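PDB 2QC3: malonyl CoA-acyl carrier protein transacylase from Mycobacterium tuberculosis, which transfers the malonyl group from malonyl-CoA to holo acyl carrier protein, the step that supplies malonyl-ACP for fatty acid biosynthesis. Local coordinates for residues Ala155-Ala160 with Pro248-Leu253; Ala4-Gly9 with Ile87-Ser92; Ala60-Val65 with Leu113-Gly118. One frame throughout, in Å; residues are numbered along the deposited sequence.

Contact 1 (Ala155-Ala160 with Pro248-Leu253); sequences ANRNAA and PVRWDL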
loop_
_atom_site.group_PDB
_atom_site.type_symbol
_atom_site.label_atom_id
_atom_site.label_comp_id
_atom_site.label_asym_id
_atom_site.label_seq_id
_atom_site.Cartn_x
_atom_site.Cartn_y
_atom_site.Cartn_z
ATOM N N ALA A 155 -9.002 4.631 -10.105
ATOM C CA ALA A 155 -8.192 3.561 -9.529
ATOM C C ALA A 155 -7.984 3.695 -8.026
ATOM O O ALA A 155 -7.702 2.716 -7.348
ATOM C CB ALA A 155 -6.841 3.466 -10.264
ATOM N N ASN A 156 -8.116 4.914 -7.515
ATOM C CA ASN A 156 -7.995 5.165 -6.083
ATOM C C ASN A 156 -9.161 6.057 -5.666
ATOM O O ASN A 156 -9.462 7.047 -6.343
ATOM C CB ASN A 156 -6.718 5.936 -5.727
ATOM C CG ASN A 156 -5.486 5.061 -5.554
ATOM O OD1 ASN A 156 -4.536 5.477 -4.884
ATOM N ND2 ASN A 156 -5.471 3.880 -6.164
ATOM N N ARG A 157 -9.844 5.676 -4.590
ATOM C CA ARG A 157 -10.907 6.486 -3.998
ATOM C C ARG A 157 -10.330 6.561 -2.587
ATOM O O ARG A 157 -10.487 5.637 -1.791
ATOM C CB ARG A 157 -12.268 5.768 -3.986
ATOM C CG ARG A 157 -12.966 5.629 -5.362
ATOM C CD ARG A 157 -13.286 6.978 -6.006
ATOM N NE ARG A 157 -14.213 7.798 -5.223
ATOM C CZ ARG A 157 -15.541 7.697 -5.246
ATOM N NH1 ARG A 157 -16.149 6.799 -6.019
ATOM N NH2 ARG A 157 -16.270 8.510 -4.490
ATOM N N ASN A 158 -9.644 7.657 -2.284
ATOM C CA ASN A 158 -8.993 7.807 -0.988
ATOM C C ASN A 158 -9.759 8.561 0.094
ATOM O O ASN A 158 -9.616 8.252 1.276
ATOM C CB ASN A 158 -7.614 8.436 -1.189
ATOM C CG ASN A 158 -6.689 7.550 -1.993
ATOM O OD1 ASN A 158 -6.663 6.337 -1.802
ATOM N ND2 ASN A 158 -5.908 8.152 -2.887
ATOM N N ALA A 159 -10.557 9.541 -0.316
ATOM C CA ALA A 159 -11.369 10.343 0.597
ATOM C C ALA A 159 -12.192 11.304 -0.258
ATOM O O ALA A 159 -11.956 11.424 -1.461
ATOM C CB ALA A 159 -10.462 11.134 1.562
ATOM N N ALA A 160 -13.156 11.989 0.345
ATOM C CA ALA A 160 -13.962 12.935 -0.421
ATOM C C ALA A 160 -13.020 13.956 -1.065
ATOM O O ALA A 160 -12.172 14.538 -0.395
ATOM C CB ALA A 160 -14.965 13.639 0.490
ATOM N N PRO A 248 -9.847 -1.162 -8.392
ATOM C CA PRO A 248 -9.701 0.106 -7.672
ATOM C C PRO A 248 -9.424 -0.086 -6.178
ATOM O O PRO A 248 -9.880 -1.050 -5.561
ATOM C CB PRO A 248 -11.044 0.792 -7.901
ATOM C CG PRO A 248 -11.457 0.267 -9.253
ATOM C CD PRO A 248 -11.110 -1.189 -9.154
ATOM N N VAL A 249 -8.675 0.846 -5.610
ATOM C CA VAL A 249 -8.362 0.819 -4.191
ATOM C C VAL A 249 -9.430 1.666 -3.498
ATOM O O VAL A 249 -9.447 2.888 -3.647
ATOM C CB VAL A 249 -6.959 1.437 -3.916
ATOM C CG1 VAL A 249 -6.705 1.539 -2.406
ATOM C CG2 VAL A 249 -5.876 0.586 -4.584
ATOM N N ARG A 250 -10.332 1.020 -2.761
ATOM C CA ARG A 250 -11.379 1.750 -2.049
ATOM C C ARG A 250 -10.890 2.091 -0.637
ATOM O O ARG A 250 -11.411 1.580 0.359
ATOM C CB ARG A 250 -12.675 0.923 -1.974
ATOM C CG ARG A 250 -13.361 0.677 -3.325
ATOM C CD ARG A 250 -13.502 1.968 -4.137
ATOM N NE ARG A 250 -14.244 3.014 -3.434
ATOM C CZ ARG A 250 -15.535 3.293 -3.618
ATOM N NH1 ARG A 250 -16.105 4.274 -2.923
ATOM N NH2 ARG A 250 -16.253 2.604 -4.491
ATOM N N TRP A 251 -9.878 2.947 -0.555
ATOM C CA TRP A 251 -9.345 3.335 0.742
ATOM C C TRP A 251 -10.435 4.033 1.555
ATOM O O TRP A 251 -10.500 3.881 2.771
ATOM C CB TRP A 251 -8.127 4.260 0.591
ATOM C CG TRP A 251 -7.497 4.559 1.916
ATOM C CD1 TRP A 251 -7.455 5.763 2.553
ATOM C CD2 TRP A 251 -6.901 3.607 2.814
ATOM N NE1 TRP A 251 -6.878 5.624 3.798
ATOM C CE2 TRP A 251 -6.525 4.310 3.982
ATOM C CE3 TRP A 251 -6.648 2.228 2.742
ATOM C CZ2 TRP A 251 -5.914 3.682 5.076
ATOM C CZ3 TRP A 251 -6.039 1.598 3.834
ATOM C CH2 TRP A 251 -5.676 2.332 4.985
ATOM N N ASP A 252 -11.286 4.796 0.877
ATOM C CA ASP A 252 -12.382 5.485 1.550
ATOM C C ASP A 252 -13.296 4.511 2.296
ATOM O O ASP A 252 -13.750 4.808 3.398
ATOM C CB ASP A 252 -13.214 6.306 0.555
ATOM C CG ASP A 252 -13.692 5.493 -0.649
ATOM O OD1 ASP A 252 -14.518 6.028 -1.418
ATOM O OD2 ASP A 252 -13.250 4.339 -0.838
ATOM N N LEU A 253 -13.556 3.347 1.700
ATOM C CA LEU A 253 -14.402 2.350 2.343
ATOM C C LEU A 253 -13.674 1.699 3.526
ATOM O O LEU A 253 -14.297 1.290 4.505
ATOM C CB LEU A 253 -14.836 1.280 1.326
ATOM C CG LEU A 253 -15.668 1.790 0.140
ATOM C CD1 LEU A 253 -16.128 0.616 -0.729
ATOM C CD2 LEU A 253 -16.886 2.569 0.665
#
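Two donors grip the carbonyl oxygen of Ala155 from opposite faces of its plane. Across the contact, Val249 N gives a short, straight bond to Ala155 O (2.7 Å, 171°); from the same strand, Asn156 ND2 reaches Ala155 O at 2.8 Å, standing above the carbonyl plane and almost square to the C=O direction. This second bond fixes the Asn156 amide beside the Val249 side chain, ND2 3.6 Å from Val249 CB. The return link of the ladder runs from Arg157 N to Val249 O at 3.0 Å. Segments 155-160 and 248-253 thus pair in parallel, which places 249-250 at the edge of the small mixed sheet beside strand 153-159, itself paired on its other side with strand 162-166. Beyond this short pairing segment 248-253 turns into helix 251-260, with Arg250 at its N-cap position, and Asp252 N of the first turn binds Arg157 O at 2.9 Å. On the face carrying Arg157 and Arg250 the two arginines run side by side, both bent at chi2 and chi3, and their guanidinium planes stack at 16° with centres 4.7 Å apart. The Asp252 carboxylate lies close to both and probably balances their charge. It takes Arg250 side-on, NE to OD2 and NH1 to OD1, the latter a salt bridge of 2.8 Å, while OD1 also lies over a face of the Arg157 guanidinium without an N-H aimed at it. With chi1 at 53°, the Asp252 carboxylate is turned back over Arg157 CB, which OD1 approaches to 3.4 Å. The Asn158 side chain crosses that of Trp251 at about a right angle, and Asn158 OD1 is buried against Trp251 CB. On the face opposite the arginines, Val249 touches Ser92 and His195, the active-site pair inferred from relatives.

Contact 2 (Ala4-Gly9 with Ile87-Ser92); sequences ALLAPG and IVAGHS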
loop_
_atom_site.group_PDB
_atom_site.type_symbol
_atom_site.label_atom_id
_atom_site.label_comp_id
_atom_site.label_asym_id
_atom_site.label_seq_id
_atom_site.Cartn_x
_atom_site.Cartn_y
_atom_site.Cartn_z
ATOM N N ALA A 4 -5.485 1.002 15.105
ATOM C CA ALA A 4 -5.464 0.794 13.661
ATOM C C ALA A 4 -4.032 0.782 13.154
ATOM O O ALA A 4 -3.282 1.731 13.375
ATOM C CB ALA A 4 -6.257 1.889 12.953
ATOM N N LEU A 5 -3.652 -0.301 12.487
ATOM C CA LEU A 5 -2.310 -0.416 11.937
ATOM C C LEU A 5 -2.444 -0.255 10.424
ATOM O O LEU A 5 -3.067 -1.085 9.757
ATOM C CB LEU A 5 -1.705 -1.781 12.292
ATOM C CG LEU A 5 -1.655 -2.166 13.780
ATOM C CD1 LEU A 5 -0.889 -3.476 13.928
ATOM C CD2 LEU A 5 -0.989 -1.071 14.603
ATOM N N LEU A 6 -1.867 0.818 9.888
ATOM C CA LEU A 6 -1.959 1.101 8.458
ATOM C C LEU A 6 -0.633 0.957 7.733
ATOM O O LEU A 6 0.375 1.527 8.150
ATOM C CB LEU A 6 -2.497 2.517 8.233
ATOM C CG LEU A 6 -3.687 2.951 9.102
ATOM C CD1 LEU A 6 -4.133 4.353 8.695
ATOM C CD2 LEU A 6 -4.830 1.964 8.946
ATOM N N ALA A 7 -0.646 0.200 6.638
ATOM C CA ALA A 7 0.555 -0.028 5.840
ATOM C C ALA A 7 0.487 0.783 4.549
ATOM O O ALA A 7 -0.427 0.615 3.741
ATOM C CB ALA A 7 0.705 -1.524 5.527
ATOM N N PRO A 8 1.472 1.672 4.333
ATOM C CA PRO A 8 1.541 2.525 3.145
ATOM C C PRO A 8 1.826 1.811 1.828
ATOM O O PRO A 8 2.360 0.699 1.807
ATOM C CB PRO A 8 2.642 3.520 3.506
ATOM C CG PRO A 8 3.585 2.674 4.317
ATOM C CD PRO A 8 2.619 1.926 5.226
ATOM N N GLY A 9 1.449 2.473 0.733
ATOM C CA GLY A 9 1.672 1.944 -0.600
ATOM C C GLY A 9 2.708 2.787 -1.331
ATOM O O GLY A 9 3.399 3.594 -0.706
ATOM N N ILE A 87 -6.753 -3.606 14.250
ATOM C CA ILE A 87 -7.491 -3.763 13.008
ATOM C C ILE A 87 -6.407 -3.362 12.005
ATOM O O ILE A 87 -5.771 -2.319 12.162
ATOM C CB ILE A 87 -8.722 -2.815 12.959
ATOM C CG1 ILE A 87 -9.702 -3.275 11.877
ATOM C CG2 ILE A 87 -8.287 -1.380 12.736
ATOM C CD1 ILE A 87 -9.115 -3.373 10.505
ATOM N N VAL A 88 -6.162 -4.209 11.009
ATOM C CA VAL A 88 -5.110 -3.944 10.029
ATOM C C VAL A 88 -5.636 -3.569 8.653
ATOM O O VAL A 88 -6.655 -4.087 8.200
ATOM C CB VAL A 88 -4.187 -5.185 9.872
ATOM C CG1 VAL A 88 -2.910 -4.814 9.129
ATOM C CG2 VAL A 88 -3.865 -5.769 11.233
ATOM N N ALA A 89 -4.924 -2.666 7.985
ATOM C CA ALA A 89 -5.300 -2.237 6.641
ATOM C C ALA A 89 -4.091 -1.657 5.912
ATOM O O ALA A 89 -3.257 -0.982 6.527
ATOM C CB ALA A 89 -6.415 -1.201 6.706
ATOM N N GLY A 90 -3.993 -1.927 4.613
ATOM C CA GLY A 90 -2.895 -1.398 3.836
ATOM C C GLY A 90 -3.417 -0.793 2.546
ATOM O O GLY A 90 -4.483 -1.133 2.066
ATOM N N HIS A 91 -2.648 0.125 1.984
ATOM C CA HIS A 91 -3.036 0.759 0.744
ATOM C C HIS A 91 -2.216 0.220 -0.414
ATOM O O HIS A 91 -0.992 0.282 -0.391
ATOM C CB HIS A 91 -2.907 2.291 0.863
ATOM C CG HIS A 91 -3.270 3.036 -0.394
ATOM N ND1 HIS A 91 -4.352 3.894 -0.470
ATOM C CD2 HIS A 91 -2.738 2.998 -1.637
ATOM C CE1 HIS A 91 -4.472 4.341 -1.710
ATOM N NE2 HIS A 91 -3.506 3.811 -2.439
ATOM N N SER A 92 -2.916 -0.323 -1.412
ATOM C CA SER A 92 -2.281 -0.849 -2.625
ATOM C C SER A 92 -1.233 -1.919 -2.342
ATOM O O SER A 92 -1.571 -2.955 -1.798
ATOM C CB SER A 92 -1.652 0.310 -3.417
ATOM O OG SER A 92 -2.628 1.256 -3.835
HETATM O O HOH W 1 -6.084 -0.208 10.721
#
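Leu5 sits astride the ladder between segments 4-9 and 87-92, receiving and giving one backbone bond: Leu5 N donates to Ile87 O at 2.9 Å and Leu5 O accepts from Ala89 N at 3.0 Å. Ala7 repeats the pattern two residues on, with Ala7 N bonded to Ala89 O and Ala7 O to His91 N, both at 2.9 Å. These four bonds make a regular parallel pair with strand axes 17° apart, the last carrying the pairing past the end of strand 86-90. A water adds a bridge at the start of the ladder, donating to Ile87 O at 2.6 Å and weakly to Leu5 O.

CA-H...O contacts fill in between the N-H bonds. Leu6 CA lies 3.1 Å from Ala89 O, and Gly90 CA comes up to Ala7 O, where Ala7 CA and Gly90 CA are 4.2 Å apart.

Side-chain contacts are few and small. On one face Ile87 CG2, held between the backbone N and the carbonyl carbon by a chi1 of -163° that sends CG1 anti to N, meets Ala4 CB at 3.9 Å, and Leu6 CD2 reaches over to Ala89 CB. On the other face Val88 CG1 lies against the backbone at Leu5 O, and the methyl of Ala7 lies beside Gly90 CA.

Strand 86-90 ends at Gly90, and Ser92, the probable nucleophile by similarity, follows in a GxSxG turn consistent with a nucleophile elbow before helix 94-101. Asn225 secures this turn by binding Ser92 N and Gly90 O. In the parallel sheet, strand 2-7 is flanked by 86-90 and 263-268; helix 94-101 covers the face of Leu5, Ala7 and Val88, and Trp251 and Leu258 of helix 251-260 cover that of Leu6, Ile87 and Ala89.

Contact 3 (Ala60-Val65 with Leu113-Gly118); sequences AQPLIV and LAATRG. With ACY (acetic acid), chain B.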
loop_
_atom_site.group_PDB
_atom_site.type_symbol
_atom_site.label_atom_id
_atom_site.label_comp_id
_atom_site.label_asym_id
_atom_site.label_seq_id
_atom_site.Cartn_x
_atom_site.Cartn_y
_atom_site.Cartn_z
ATOM N N ALA A 60 10.378 -0.384 -5.712
ATOM C CA ALA A 60 9.688 0.278 -4.608
ATOM C C ALA A 60 8.671 -0.596 -3.891
ATOM O O ALA A 60 8.466 -0.460 -2.686
ATOM C CB ALA A 60 9.015 1.545 -5.096
ATOM N N GLN A 61 8.027 -1.496 -4.619
ATOM C CA GLN A 61 7.037 -2.340 -3.978
ATOM C C GLN A 61 7.642 -3.261 -2.895
ATOM O O GLN A 61 7.195 -3.246 -1.745
ATOM C CB GLN A 61 6.258 -3.126 -5.044
ATOM C CG GLN A 61 5.247 -2.293 -5.806
ATOM C CD GLN A 61 4.271 -3.135 -6.600
ATOM O OE1 GLN A 61 3.639 -4.039 -6.064
ATOM N NE2 GLN A 61 4.132 -2.829 -7.882
ATOM N N PRO A 62 8.672 -4.061 -3.233
ATOM C CA PRO A 62 9.234 -4.925 -2.191
ATOM C C PRO A 62 9.996 -4.119 -1.140
ATOM O O PRO A 62 10.083 -4.515 0.018
ATOM C CB PRO A 62 10.146 -5.865 -2.980
ATOM C CG PRO A 62 10.630 -4.988 -4.088
ATOM C CD PRO A 62 9.373 -4.265 -4.512
ATOM N N LEU A 63 10.543 -2.985 -1.559
ATOM C CA LEU A 63 11.298 -2.118 -0.665
ATOM C C LEU A 63 10.356 -1.523 0.380
ATOM O O LEU A 63 10.667 -1.504 1.574
ATOM C CB LEU A 63 11.969 -1.009 -1.479
ATOM C CG LEU A 63 13.052 -0.152 -0.815
ATOM C CD1 LEU A 63 14.182 -1.039 -0.302
ATOM C CD2 LEU A 63 13.580 0.855 -1.834
ATOM N N ILE A 64 9.199 -1.047 -0.071
ATOM C CA ILE A 64 8.210 -0.476 0.836
ATOM C C ILE A 64 7.699 -1.527 1.816
ATOM O O ILE A 64 7.579 -1.256 3.011
ATOM C CB ILE A 64 7.018 0.124 0.062
ATOM C CG1 ILE A 64 7.479 1.370 -0.697
ATOM C CG2 ILE A 64 5.877 0.488 1.027
ATOM C CD1 ILE A 64 6.460 1.896 -1.685
ATOM N N VAL A 65 7.397 -2.721 1.311
ATOM C CA VAL A 65 6.920 -3.802 2.165
ATOM C C VAL A 65 8.022 -4.183 3.150
ATOM O O VAL A 65 7.749 -4.456 4.318
ATOM C CB VAL A 65 6.503 -5.055 1.331
ATOM C CG1 VAL A 65 6.261 -6.245 2.253
ATOM C CG2 VAL A 65 5.232 -4.757 0.542
ATOM N N LEU A 113 6.669 -11.814 -2.565
ATOM C CA LEU A 113 5.408 -11.690 -3.287
ATOM C C LEU A 113 5.289 -10.261 -3.800
ATOM O O LEU A 113 4.785 -10.004 -4.892
ATOM C CB LEU A 113 4.227 -12.005 -2.364
ATOM C CG LEU A 113 2.854 -11.894 -3.033
ATOM C CD1 LEU A 113 2.766 -12.913 -4.176
ATOM C CD2 LEU A 113 1.750 -12.126 -2.003
ATOM N N ALA A 114 5.754 -9.328 -2.987
ATOM C CA ALA A 114 5.725 -7.935 -3.363
ATOM C C ALA A 114 6.681 -7.719 -4.560
ATOM O O ALA A 114 6.360 -6.991 -5.503
ATOM C CB ALA A 114 6.134 -7.079 -2.155
ATOM N N ALA A 115 7.846 -8.356 -4.528
ATOM C CA ALA A 115 8.810 -8.226 -5.619
ATOM C C ALA A 115 8.219 -8.769 -6.926
ATOM O O ALA A 115 8.474 -8.234 -8.006
ATOM C CB ALA A 115 10.097 -8.971 -5.272
ATOM N N THR A 116 7.434 -9.836 -6.826
ATOM C CA THR A 116 6.799 -10.422 -8.002
ATOM C C THR A 116 5.738 -9.462 -8.532
ATOM O O THR A 116 5.611 -9.261 -9.741
ATOM C CB THR A 116 6.119 -11.756 -7.669
ATOM O OG1 THR A 116 7.114 -12.720 -7.326
ATOM C CG2 THR A 116 5.326 -12.267 -8.861
ATOM N N ARG A 117 4.977 -8.881 -7.610
ATOM C CA ARG A 117 3.924 -7.938 -7.962
ATOM C C ARG A 117 4.543 -6.768 -8.723
ATOM O O ARG A 117 3.973 -6.270 -9.685
ATOM C CB ARG A 117 3.227 -7.436 -6.684
ATOM C CG ARG A 117 1.949 -6.628 -6.911
ATOM C CD ARG A 117 1.271 -6.342 -5.568
ATOM N NE ARG A 117 -0.050 -5.732 -5.695
ATOM C CZ ARG A 117 -0.270 -4.460 -6.015
ATOM N NH1 ARG A 117 0.741 -3.639 -6.248
ATOM N NH2 ARG A 117 -1.511 -4.006 -6.093
ATOM N N GLY A 118 5.721 -6.339 -8.289
ATOM C CA GLY A 118 6.384 -5.229 -8.950
ATOM C C GLY A 118 6.916 -5.563 -10.330
ATOM O O GLY A 118 6.701 -4.811 -11.284
HETATM C C ACY B . 0.424 -0.055 -5.947
HETATM O O ACY B . -0.164 -1.004 -6.435
HETATM O OXT ACY B . 1.122 -0.197 -4.806
HETATM C CH3 ACY B . 0.375 1.292 -6.613
#
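Arg117 leaves its helix with CG anti to the backbone N (chi1 -170°) and stays extended as far as NE, while Gln61, extended beyond CG, comes across it from the facing helix at about a right angle. The two side chains meet where Arg117 NH1 donates, nearly straight, to Gln61 OE1 at 2.9 Å. The oxygen lies in the guanidinium plane, but NH1 stands 53° out of the plane of the Gln61 amide and not on an OE1 lone pair, with the two flat groups steeply turned against each other. OE1 also lies against the aliphatic stem of Arg117, 3.2 Å from Arg117 CG. The other half of the amide turns to the Gly118 backbone, with NE2 3.5 Å from Gly118 CA, and Thr57 accepts a hydrogen bond from NE2. Helices 57-77 and 107-125 run nearly antiparallel here: the axes of the two short segments are at 156° and 7.5 Å apart, a close approach consistent with the small residues Ala114, Ala115 and Gly118 facing Gln61 and Pro62. The Pro62 ring lies over Ala115, CB to CB 3.9 Å, where helix 57-77 is kinked and the proline has no N-H to give. Beside it the methyl of Ala114 fits between Pro62 CA and Val65 CG2, the latter 3.7 Å away. The same Arg117 NH1 also donates to O of a bound acetic acid (probably from the crystallisation liquor) at 2.8 Å, and NH2 makes a weak bond to that atom. The ligand is bound as well by Val93 N. Arg117 touches His195 and lies near Ser92, both assigned to the active site by similarity, and a small acid bound here is consistent with a role for the arginine in receiving the malonyl carboxylate, as in related acyltransferases.

In the fold
Contact 2 lies deepest, in the main parallel sheet, and is held almost wholly by backbone bonds and small apolar groups. Contact 1, partly buried at the edge of the smaller mixed sheet, adds charged and amide side chains to a much shorter ladder. Contact 3 is buried too, but joins two helices through alanine, proline and one amide-guanidinium bond. Contacts 1 and 2 meet directly: Asn156 makes a weak hydrogen bond to His91, and Val249 packs on Ser92. Contact 3 reaches contact 2 through Ile64, which lies against Pro8 and Gly9, whereas contacts 1 and 3 do not touch and lie on opposite sides of the chain's centre.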